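Local coordinates for pyridine nucleotide-disulphide oxidoreductase dimerisation region (Escherichia coli BL21, PDB 6KYY), which is an FAD-dependent disulfide reductase, probably involved in resistance to reactive chlorine stress, at residues B[430-433]-B[434-437]; B[89-92]-B[93-97]; B[274-277]-B[278-282]. One frame throughout, in Å; residues are numbered along the deposited sequence.

Interaction 1. Residues B[430-433]-B[434-437]; sequences IFTH and PSMS. With FAD (flavin-adenine dinucleotide), chain E.
His433 and Pro434 meet through a cis peptide bond, as is known at the His-Pro of related disulfide reductases. Pro434 CA lies over one face of the imidazole, 3.8 Å from the ring centroid and 25° off its normal, a CH-pi contact. The cis bond and the chi1 of -177°, with CG anti to the backbone N, together bring the ring over Pro434 CA. The carbonyl meanwhile points to the flavin: FAD N3 donates to His433 O at 3.3 Å, with an angle of 147° at the hydrogen. This FAD belongs to the second subunit, and its O2 lies near the plane of the imidazole, at the edge. His433 is assigned as the proton acceptor, and its side chain is about 3 Å from a bound copper ion.

One shell out, ND1 of His433 is hydrogen-bonded to Glu438, which helps hold the rotation of the ring. Ser435 OG makes a weak bond to Thr432 O at 3.1 Å across the turn and also pairs with the backbone N of Glu438. Further back, Ser437 O sits 3.7 Å above the Phe431 ring, over its centre.

The whole turn joins helix 424-428 to helix 439-443. Phe431 and Ser437 rest on helix 406-418, Pro434 reaches helix 373-377, and Thr432 and Ser437 bond to His407 and Glu408 of the second subunit.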
loop_
_atom_site.group_PDB
_atom_site.type_symbol
_atom_site.label_atom_id
_atom_site.label_comp_id
_atom_site.label_asym_id
_atom_site.label_seq_id
_atom_site.Cartn_x
_atom_site.Cartn_y
_atom_site.Cartn_z
ATOM N N ILE B 430 8.456 -14.061 0.290
ATOM C CA ILE B 430 8.147 -13.909 1.708
ATOM C C ILE B 430 7.692 -12.467 1.919
ATOM O O ILE B 430 8.507 -11.562 2.109
ATOM C CB ILE B 430 9.345 -14.265 2.587
ATOM C CG1 ILE B 430 9.869 -15.659 2.226
ATOM C CG2 ILE B 430 8.965 -14.191 4.054
ATOM C CD1 ILE B 430 10.732 -16.290 3.290
ATOM N N PHE B 431 6.380 -12.260 1.894
ATOM C CA PHE B 431 5.791 -10.936 2.020
ATOM C C PHE B 431 5.512 -10.601 3.481
ATOM O O PHE B 431 5.468 -11.475 4.352
ATOM C CB PHE B 431 4.492 -10.847 1.219
ATOM C CG PHE B 431 4.694 -10.741 -0.266
ATOM C CD1 PHE B 431 5.085 -9.544 -0.843
ATOM C CD2 PHE B 431 4.482 -11.837 -1.087
ATOM C CE1 PHE B 431 5.268 -9.442 -2.209
ATOM C CE2 PHE B 431 4.662 -11.742 -2.455
ATOM C CZ PHE B 431 5.058 -10.544 -3.017
ATOM N N THR B 432 5.312 -9.311 3.740
ATOM C CA THR B 432 4.933 -8.858 5.069
ATOM C C THR B 432 3.515 -9.323 5.400
ATOM O O THR B 432 2.696 -9.586 4.515
ATOM C CB THR B 432 5.032 -7.336 5.167
ATOM O OG1 THR B 432 4.610 -6.748 3.930
ATOM C CG2 THR B 432 6.468 -6.918 5.453
ATOM N N HIS B 433 3.231 -9.427 6.700
ATOM C CA HIS B 433 1.974 -9.990 7.171
ATOM C C HIS B 433 1.554 -9.296 8.459
ATOM O O HIS B 433 2.396 -9.119 9.353
ATOM C CB HIS B 433 2.112 -11.495 7.408
ATOM C CG HIS B 433 0.844 -12.169 7.835
ATOM N ND1 HIS B 433 -0.169 -12.478 6.952
ATOM C CD2 HIS B 433 0.435 -12.612 9.047
ATOM C CE1 HIS B 433 -1.151 -13.076 7.604
ATOM N NE2 HIS B 433 -0.810 -13.169 8.876
ATOM N N PRO B 434 0.281 -8.891 8.586
ATOM C CA PRO B 434 -0.740 -9.020 7.540
ATOM C C PRO B 434 -0.626 -7.920 6.491
ATOM O O PRO B 434 -0.411 -6.758 6.841
ATOM C CB PRO B 434 -2.064 -8.898 8.310
ATOM C CG PRO B 434 -1.697 -8.841 9.773
ATOM C CD PRO B 434 -0.288 -8.357 9.831
ATOM N N SER B 435 -0.768 -8.288 5.221
ATOM C CA SER B 435 -0.654 -7.342 4.122
ATOM C C SER B 435 -1.646 -7.714 3.032
ATOM O O SER B 435 -2.258 -8.785 3.052
ATOM C CB SER B 435 0.771 -7.306 3.549
ATOM O OG SER B 435 0.894 -8.170 2.432
ATOM N N MET B 436 -1.813 -6.799 2.083
ATOM C CA MET B 436 -2.549 -7.097 0.865
ATOM C C MET B 436 -1.632 -7.584 -0.247
ATOM O O MET B 436 -2.082 -8.310 -1.140
ATOM C CB MET B 436 -3.322 -5.861 0.401
ATOM C CG MET B 436 -4.297 -5.317 1.421
ATOM S SD MET B 436 -5.616 -6.487 1.771
ATOM C CE MET B 436 -6.377 -6.638 0.163
ATOM N N SER B 437 -0.353 -7.207 -0.201
ATOM C CA SER B 437 0.604 -7.705 -1.182
ATOM C C SER B 437 0.881 -9.188 -0.987
ATOM O O SER B 437 1.206 -9.889 -1.952
ATOM C CB SER B 437 1.905 -6.906 -1.097
ATOM O OG SER B 437 1.647 -5.519 -0.964
HETATM P PA FAD E . 1.229 -21.696 15.692
HETATM O O1A FAD E . 2.127 -20.961 16.616
HETATM O O2A FAD E . 0.015 -20.900 15.204
HETATM O O5B FAD E . 0.754 -23.053 16.333
HETATM C C5B FAD E . 0.204 -23.099 17.666
HETATM C C4B FAD E . -1.071 -23.903 17.646
HETATM O O4B FAD E . -0.791 -25.274 18.018
HETATM C C3B FAD E . -2.159 -23.415 18.600
HETATM O O3B FAD E . -3.445 -23.542 18.007
HETATM C C2B FAD E . -1.992 -24.344 19.805
HETATM O O2B FAD E . -3.203 -24.490 20.536
HETATM C C1B FAD E . -1.614 -25.647 19.104
HETATM N N9A FAD E . -0.888 -26.599 19.938
HETATM C C8A FAD E . 0.218 -26.355 20.708
HETATM N N7A FAD E . 0.661 -27.405 21.359
HETATM C C5A FAD E . -0.215 -28.414 20.986
HETATM C C6A FAD E . -0.294 -29.778 21.327
HETATM N N6A FAD E . 0.557 -30.388 22.156
HETATM N N1A FAD E . -1.295 -30.504 20.781
HETATM C C2A FAD E . -2.150 -29.900 19.953
HETATM N N3A FAD E . -2.175 -28.625 19.558
HETATM C C4A FAD E . -1.175 -27.930 20.113
HETATM N N1 FAD E . 3.469 -12.688 13.285
HETATM C C2 FAD E . 3.647 -11.951 12.150
HETATM O O2 FAD E . 4.186 -12.426 11.145
HETATM N N3 FAD E . 3.221 -10.636 12.112
HETATM C C4 FAD E . 2.606 -9.951 13.136
HETATM O O4 FAD E . 2.275 -8.778 12.980
HETATM C C4X FAD E . 2.419 -10.740 14.340
HETATM N N5 FAD E . 1.841 -10.172 15.365
HETATM C C5X FAD E . 1.663 -10.931 16.513
HETATM C C6 FAD E . 1.048 -10.343 17.619
HETATM C C7 FAD E . 0.847 -11.063 18.792
HETATM C C7M FAD E . 0.181 -10.394 19.966
HETATM C C8 FAD E . 1.268 -12.401 18.867
HETATM C C8M FAD E . 1.066 -13.208 20.122
HETATM C C9 FAD E . 1.883 -12.990 17.766
HETATM C C9A FAD E . 2.081 -12.267 16.596
HETATM N N10 FAD E . 2.697 -12.839 15.463
HETATM C C10 FAD E . 2.885 -12.102 14.319
HETATM C "C1'" FAD E . 3.158 -14.233 15.484
HETATM C "C2'" FAD E . 2.143 -15.208 14.902
HETATM O "O2'" FAD E . 0.927 -15.170 15.650
HETATM C "C3'" FAD E . 2.720 -16.623 14.948
HETATM O "O3'" FAD E . 4.137 -16.543 15.043
HETATM C "C4'" FAD E . 2.354 -17.480 13.736
HETATM O "O4'" FAD E . 0.995 -17.903 13.851
HETATM C "C5'" FAD E . 3.267 -18.676 13.570
HETATM O "O5'" FAD E . 2.476 -19.880 13.628
HETATM P P FAD E . 3.151 -21.300 13.705
HETATM O O1P FAD E . 3.337 -21.846 12.287
HETATM O O2P FAD E . 4.377 -21.270 14.537
HETATM O O3P FAD E . 2.037 -22.173 14.415
#

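Interaction 2. Residues B[89-92]-B[93-97]; sequences NFHN and LADMP
Phe90 presents one face of its ring to Ala94, one helical turn ahead, while the imidazole of His91 meets Asp95 at its edge. The methyl CB of Ala94 stands 3.7 Å above the Phe90 plane, shifted from the centre toward the rim at CZ, a CH-pi contact. With CG anti to the backbone N (chi1 167°), the phenyl ring reaches forward along the helix to that methyl. The same ring also stacks with Tyr46 and touches Val101 of strand 99-103.

At His91, ND1 donates a weak hydrogen bond of 3.3 Å to Asp95 OD1. It is fairly straight, 161° at the hydrogen, although the ring and carboxylate planes are 55° apart.

Beneath the side chains, near the end of helix 71-94, the backbone bonds overlap. Phe90 O accepts twice, from Ala94 N at 2.9 Å in the carbonyl plane and from Leu93 N at 3.2 Å from well above that plane. Asp95 N closes the next turn on His91 O at 3.0 Å. Leu93 turns its side chain to Ala26 and Val27 of helix 20-31, and Asn89 OD1 accepts from Lys23.

His91, with Asn87, forms a copper site. A hydrogen on ND1 engaged with Asp95 would leave NE2 as the nitrogen available to the metal, consistent with a copper ion about 3 Å from the side chain. A weak bond of this kind may bias the ring's orientation and, through the carboxylate's charge, slightly strengthen the imidazole as a ligand.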
loop_
_atom_site.group_PDB
_atom_site.type_symbol
_atom_site.label_atom_id
_atom_site.label_comp_id
_atom_site.label_asym_id
_atom_site.label_seq_id
_atom_site.Cartn_x
_atom_site.Cartn_y
_atom_site.Cartn_z
ATOM N N ASN B 89 5.156 24.249 -3.806
ATOM C CA ASN B 89 5.593 24.043 -5.182
ATOM C C ASN B 89 6.021 25.346 -5.840
ATOM O O ASN B 89 6.908 25.338 -6.702
ATOM C CB ASN B 89 4.483 23.386 -5.997
ATOM C CG ASN B 89 4.683 21.896 -6.153
ATOM O OD1 ASN B 89 5.518 21.447 -6.937
ATOM N ND2 ASN B 89 3.921 21.118 -5.395
ATOM N N PHE B 90 5.406 26.467 -5.462
ATOM C CA PHE B 90 5.831 27.751 -6.008
ATOM C C PHE B 90 7.190 28.155 -5.454
ATOM O O PHE B 90 8.075 28.584 -6.202
ATOM C CB PHE B 90 4.794 28.833 -5.707
ATOM C CG PHE B 90 5.291 30.229 -5.962
ATOM C CD1 PHE B 90 5.442 30.698 -7.256
ATOM C CD2 PHE B 90 5.624 31.068 -4.908
ATOM C CE1 PHE B 90 5.905 31.977 -7.497
ATOM C CE2 PHE B 90 6.090 32.348 -5.144
ATOM C CZ PHE B 90 6.230 32.803 -6.441
ATOM N N HIS B 91 7.373 28.021 -4.138
ATOM C CA HIS B 91 8.606 28.486 -3.513
ATOM C C HIS B 91 9.793 27.602 -3.866
ATOM O O HIS B 91 10.921 28.099 -3.964
ATOM C CB HIS B 91 8.428 28.564 -1.997
ATOM C CG HIS B 91 7.944 29.895 -1.514
ATOM N ND1 HIS B 91 8.792 30.959 -1.288
ATOM C CD2 HIS B 91 6.700 30.337 -1.218
ATOM C CE1 HIS B 91 8.090 31.998 -0.872
ATOM N NE2 HIS B 91 6.817 31.647 -0.820
ATOM N N ASN B 92 9.570 26.301 -4.071
ATOM C CA ASN B 92 10.673 25.417 -4.438
ATOM C C ASN B 92 11.273 25.781 -5.790
ATOM O O ASN B 92 12.394 25.358 -6.093
ATOM C CB ASN B 92 10.205 23.961 -4.441
ATOM C CG ASN B 92 10.699 23.190 -3.233
ATOM O OD1 ASN B 92 11.284 23.764 -2.312
ATOM N ND2 ASN B 92 10.471 21.882 -3.230
ATOM N N LEU B 93 10.555 26.554 -6.604
ATOM C CA LEU B 93 11.074 27.095 -7.853
ATOM C C LEU B 93 11.514 28.547 -7.714
ATOM O O LEU B 93 12.596 28.915 -8.178
ATOM C CB LEU B 93 10.015 26.981 -8.957
ATOM C CG LEU B 93 10.088 25.764 -9.878
ATOM C CD1 LEU B 93 9.443 24.557 -9.219
ATOM C CD2 LEU B 93 9.428 26.068 -11.215
ATOM N N ALA B 94 10.694 29.377 -7.067
ATOM C CA ALA B 94 10.968 30.807 -6.990
ATOM C C ALA B 94 12.164 31.136 -6.106
ATOM O O ALA B 94 12.680 32.255 -6.181
ATOM C CB ALA B 94 9.731 31.551 -6.482
ATOM N N ASP B 95 12.617 30.197 -5.274
ATOM C CA ASP B 95 13.754 30.463 -4.402
ATOM C C ASP B 95 15.092 30.226 -5.087
ATOM O O ASP B 95 16.117 30.709 -4.595
ATOM C CB ASP B 95 13.666 29.605 -3.138
ATOM C CG ASP B 95 12.469 29.956 -2.279
ATOM O OD1 ASP B 95 11.900 31.052 -2.471
ATOM O OD2 ASP B 95 12.093 29.135 -1.417
ATOM N N MET B 96 15.110 29.502 -6.197
ATOM C CA MET B 96 16.357 29.282 -6.920
ATOM C C MET B 96 16.700 30.520 -7.741
ATOM O O MET B 96 15.830 31.054 -8.436
ATOM C CB MET B 96 16.248 28.058 -7.823
ATOM C CG MET B 96 15.810 26.797 -7.095
ATOM S SD MET B 96 16.243 25.284 -7.973
ATOM C CE MET B 96 18.031 25.333 -7.874
ATOM N N PRO B 97 17.942 31.005 -7.684
ATOM C CA PRO B 97 18.270 32.258 -8.386
ATOM C C PRO B 97 18.133 32.169 -9.897
ATOM O O PRO B 97 17.811 33.177 -10.538
ATOM C CB PRO B 97 19.724 32.525 -7.968
ATOM C CG PRO B 97 19.942 31.696 -6.738
ATOM C CD PRO B 97 19.081 30.486 -6.910
#

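Interaction 3. Residues B[274-277]-B[278-282]; sequences AVNE and RGATV
Asn276 bends its side chain back over the turn it begins and meets Ala280 there. With chi1 at 48°, CG folds in over the backbone, and OD1 reaches the amide of Ala280, a 2.6 Å hydrogen bond lying in the plane of the side-chain carbonyl. The same oxygen receives a second, weak bond from Gly279 N at 3.3 Å, and ND2 comes to 3.6 Å from Ala280 CB. The two backbones are joined here as well: Asn276 N donates to Ala280 O at 3.2 Å, while Gly279 N makes a weak bond to Asn276 O.

This is the type I turn with a G1 beta bulge of a tight hairpin. Glu277 and Arg278 occupy the corner, and Gly279 takes a positive phi of 110°, a backbone shape in which a CB would collide with the carbonyl oxygen of Arg278. Beyond the bulge, Val275 and Thr281 form a single antiparallel bridge, a non-hydrogen-bonded pair, with Val275 CA making a C-H...O contact of 3.2 Å to Ala280 O.

The open end of the hairpin is held more loosely. Val282 N reaches Ala274 O only weakly, at 3.5 Å, and the apolar touch beside it is between Ala274 CB and Val282 CG2 at 3.7 Å. At the corner, Glu277 and Arg278 are exposed, and the long arginine chain leads away from the turn.

The hairpin belongs to the long connection between strands 259-261 and 294-296. Arg278 NH2 bonds to Arg259 O and its chain lies on Gln260 and Pro261, and Ala280 also packs on Pro261; Thr281 pairs with Val300, past the second strand.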
loop_
_atom_site.group_PDB
_atom_site.type_symbol
_atom_site.label_atom_id
_atom_site.label_comp_id
_atom_site.label_asym_id
_atom_site.label_seq_id
_atom_site.Cartn_x
_atom_site.Cartn_y
_atom_site.Cartn_z
ATOM N N ALA B 274 3.370 21.188 -35.277
ATOM C CA ALA B 274 2.218 20.496 -35.833
ATOM C C ALA B 274 1.265 20.045 -34.733
ATOM O O ALA B 274 1.662 19.815 -33.587
ATOM C CB ALA B 274 2.664 19.290 -36.660
ATOM N N VAL B 275 -0.010 19.919 -35.099
ATOM C CA VAL B 275 -1.053 19.461 -34.192
ATOM C C VAL B 275 -1.974 18.515 -34.951
ATOM O O VAL B 275 -2.149 18.631 -36.167
ATOM C CB VAL B 275 -1.860 20.635 -33.594
ATOM C CG1 VAL B 275 -1.059 21.342 -32.512
ATOM C CG2 VAL B 275 -2.270 21.609 -34.688
ATOM N N ASN B 276 -2.559 17.567 -34.223
ATOM C CA ASN B 276 -3.553 16.672 -34.798
ATOM C C ASN B 276 -4.944 17.271 -34.585
ATOM O O ASN B 276 -5.089 18.419 -34.156
ATOM C CB ASN B 276 -3.421 15.272 -34.201
ATOM C CG ASN B 276 -3.336 15.284 -32.687
ATOM O OD1 ASN B 276 -3.560 16.312 -32.051
ATOM N ND2 ASN B 276 -3.010 14.137 -32.103
ATOM N N GLU B 277 -5.988 16.498 -34.886
ATOM C CA GLU B 277 -7.348 17.007 -34.751
ATOM C C GLU B 277 -7.832 17.020 -33.307
ATOM O O GLU B 277 -8.758 17.775 -32.987
ATOM C CB GLU B 277 -8.307 16.185 -35.616
ATOM C CG GLU B 277 -8.527 16.774 -37.001
ATOM C CD GLU B 277 -9.705 16.152 -37.724
ATOM O OE1 GLU B 277 -10.859 16.502 -37.396
ATOM O OE2 GLU B 277 -9.477 15.317 -38.623
ATOM N N ARG B 278 -7.236 16.207 -32.433
ATOM C CA ARG B 278 -7.565 16.281 -31.014
ATOM C C ARG B 278 -7.078 17.588 -30.401
ATOM O O ARG B 278 -7.675 18.084 -29.439
ATOM C CB ARG B 278 -6.958 15.086 -30.275
ATOM C CG ARG B 278 -7.307 15.007 -28.797
ATOM C CD ARG B 278 -8.507 14.106 -28.558
ATOM N NE ARG B 278 -8.864 14.031 -27.144
ATOM C CZ ARG B 278 -9.186 12.906 -26.513
ATOM N NH1 ARG B 278 -9.196 11.754 -27.170
ATOM N NH2 ARG B 278 -9.497 12.932 -25.224
ATOM N N GLY B 279 -6.018 18.167 -30.958
ATOM C CA GLY B 279 -5.373 19.331 -30.392
ATOM C C GLY B 279 -4.001 19.070 -29.812
ATOM O O GLY B 279 -3.423 19.980 -29.205
ATOM N N ALA B 280 -3.458 17.870 -29.990
ATOM C CA ALA B 280 -2.215 17.465 -29.355
ATOM C C ALA B 280 -1.011 17.818 -30.215
ATOM O O ALA B 280 -1.073 17.811 -31.447
ATOM C CB ALA B 280 -2.219 15.961 -29.080
ATOM N N THR B 281 0.096 18.121 -29.544
ATOM C CA THR B 281 1.363 18.363 -30.219
ATOM C C THR B 281 2.016 17.034 -30.580
ATOM O O THR B 281 2.133 16.142 -29.733
ATOM C CB THR B 281 2.293 19.179 -29.323
ATOM O OG1 THR B 281 2.701 18.376 -28.209
ATOM C CG2 THR B 281 1.581 20.419 -28.806
ATOM N N VAL B 282 2.435 16.899 -31.835
ATOM C CA VAL B 282 3.092 15.677 -32.287
ATOM C C VAL B 282 4.546 15.696 -31.830
ATOM O O VAL B 282 5.204 16.745 -31.832
ATOM C CB VAL B 282 2.964 15.523 -33.815
ATOM C CG1 VAL B 282 1.523 15.762 -34.246
ATOM C CG2 VAL B 282 3.898 16.472 -34.551
#

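In the fold
From the N terminus, interaction 2 comes first, at the end of helix 71-94 where the chain turns toward strand 99-103 of the mixed sheet, close to helix 20-31. Interaction 3 follows and closes a small hairpin within the connection from strand 259-261 to strand 294-296. Interaction 1 is last, a tight bend in the dimerisation region that places it against the other subunit and its FAD. The three lie in series, none nested in or crossing another. They do not touch: nearest atoms are about 20 Å apart for interactions 2 and 3, and about 27 Å for 1 and 2. Interactions 1 and 3 fall on opposite sides of the chain's centre.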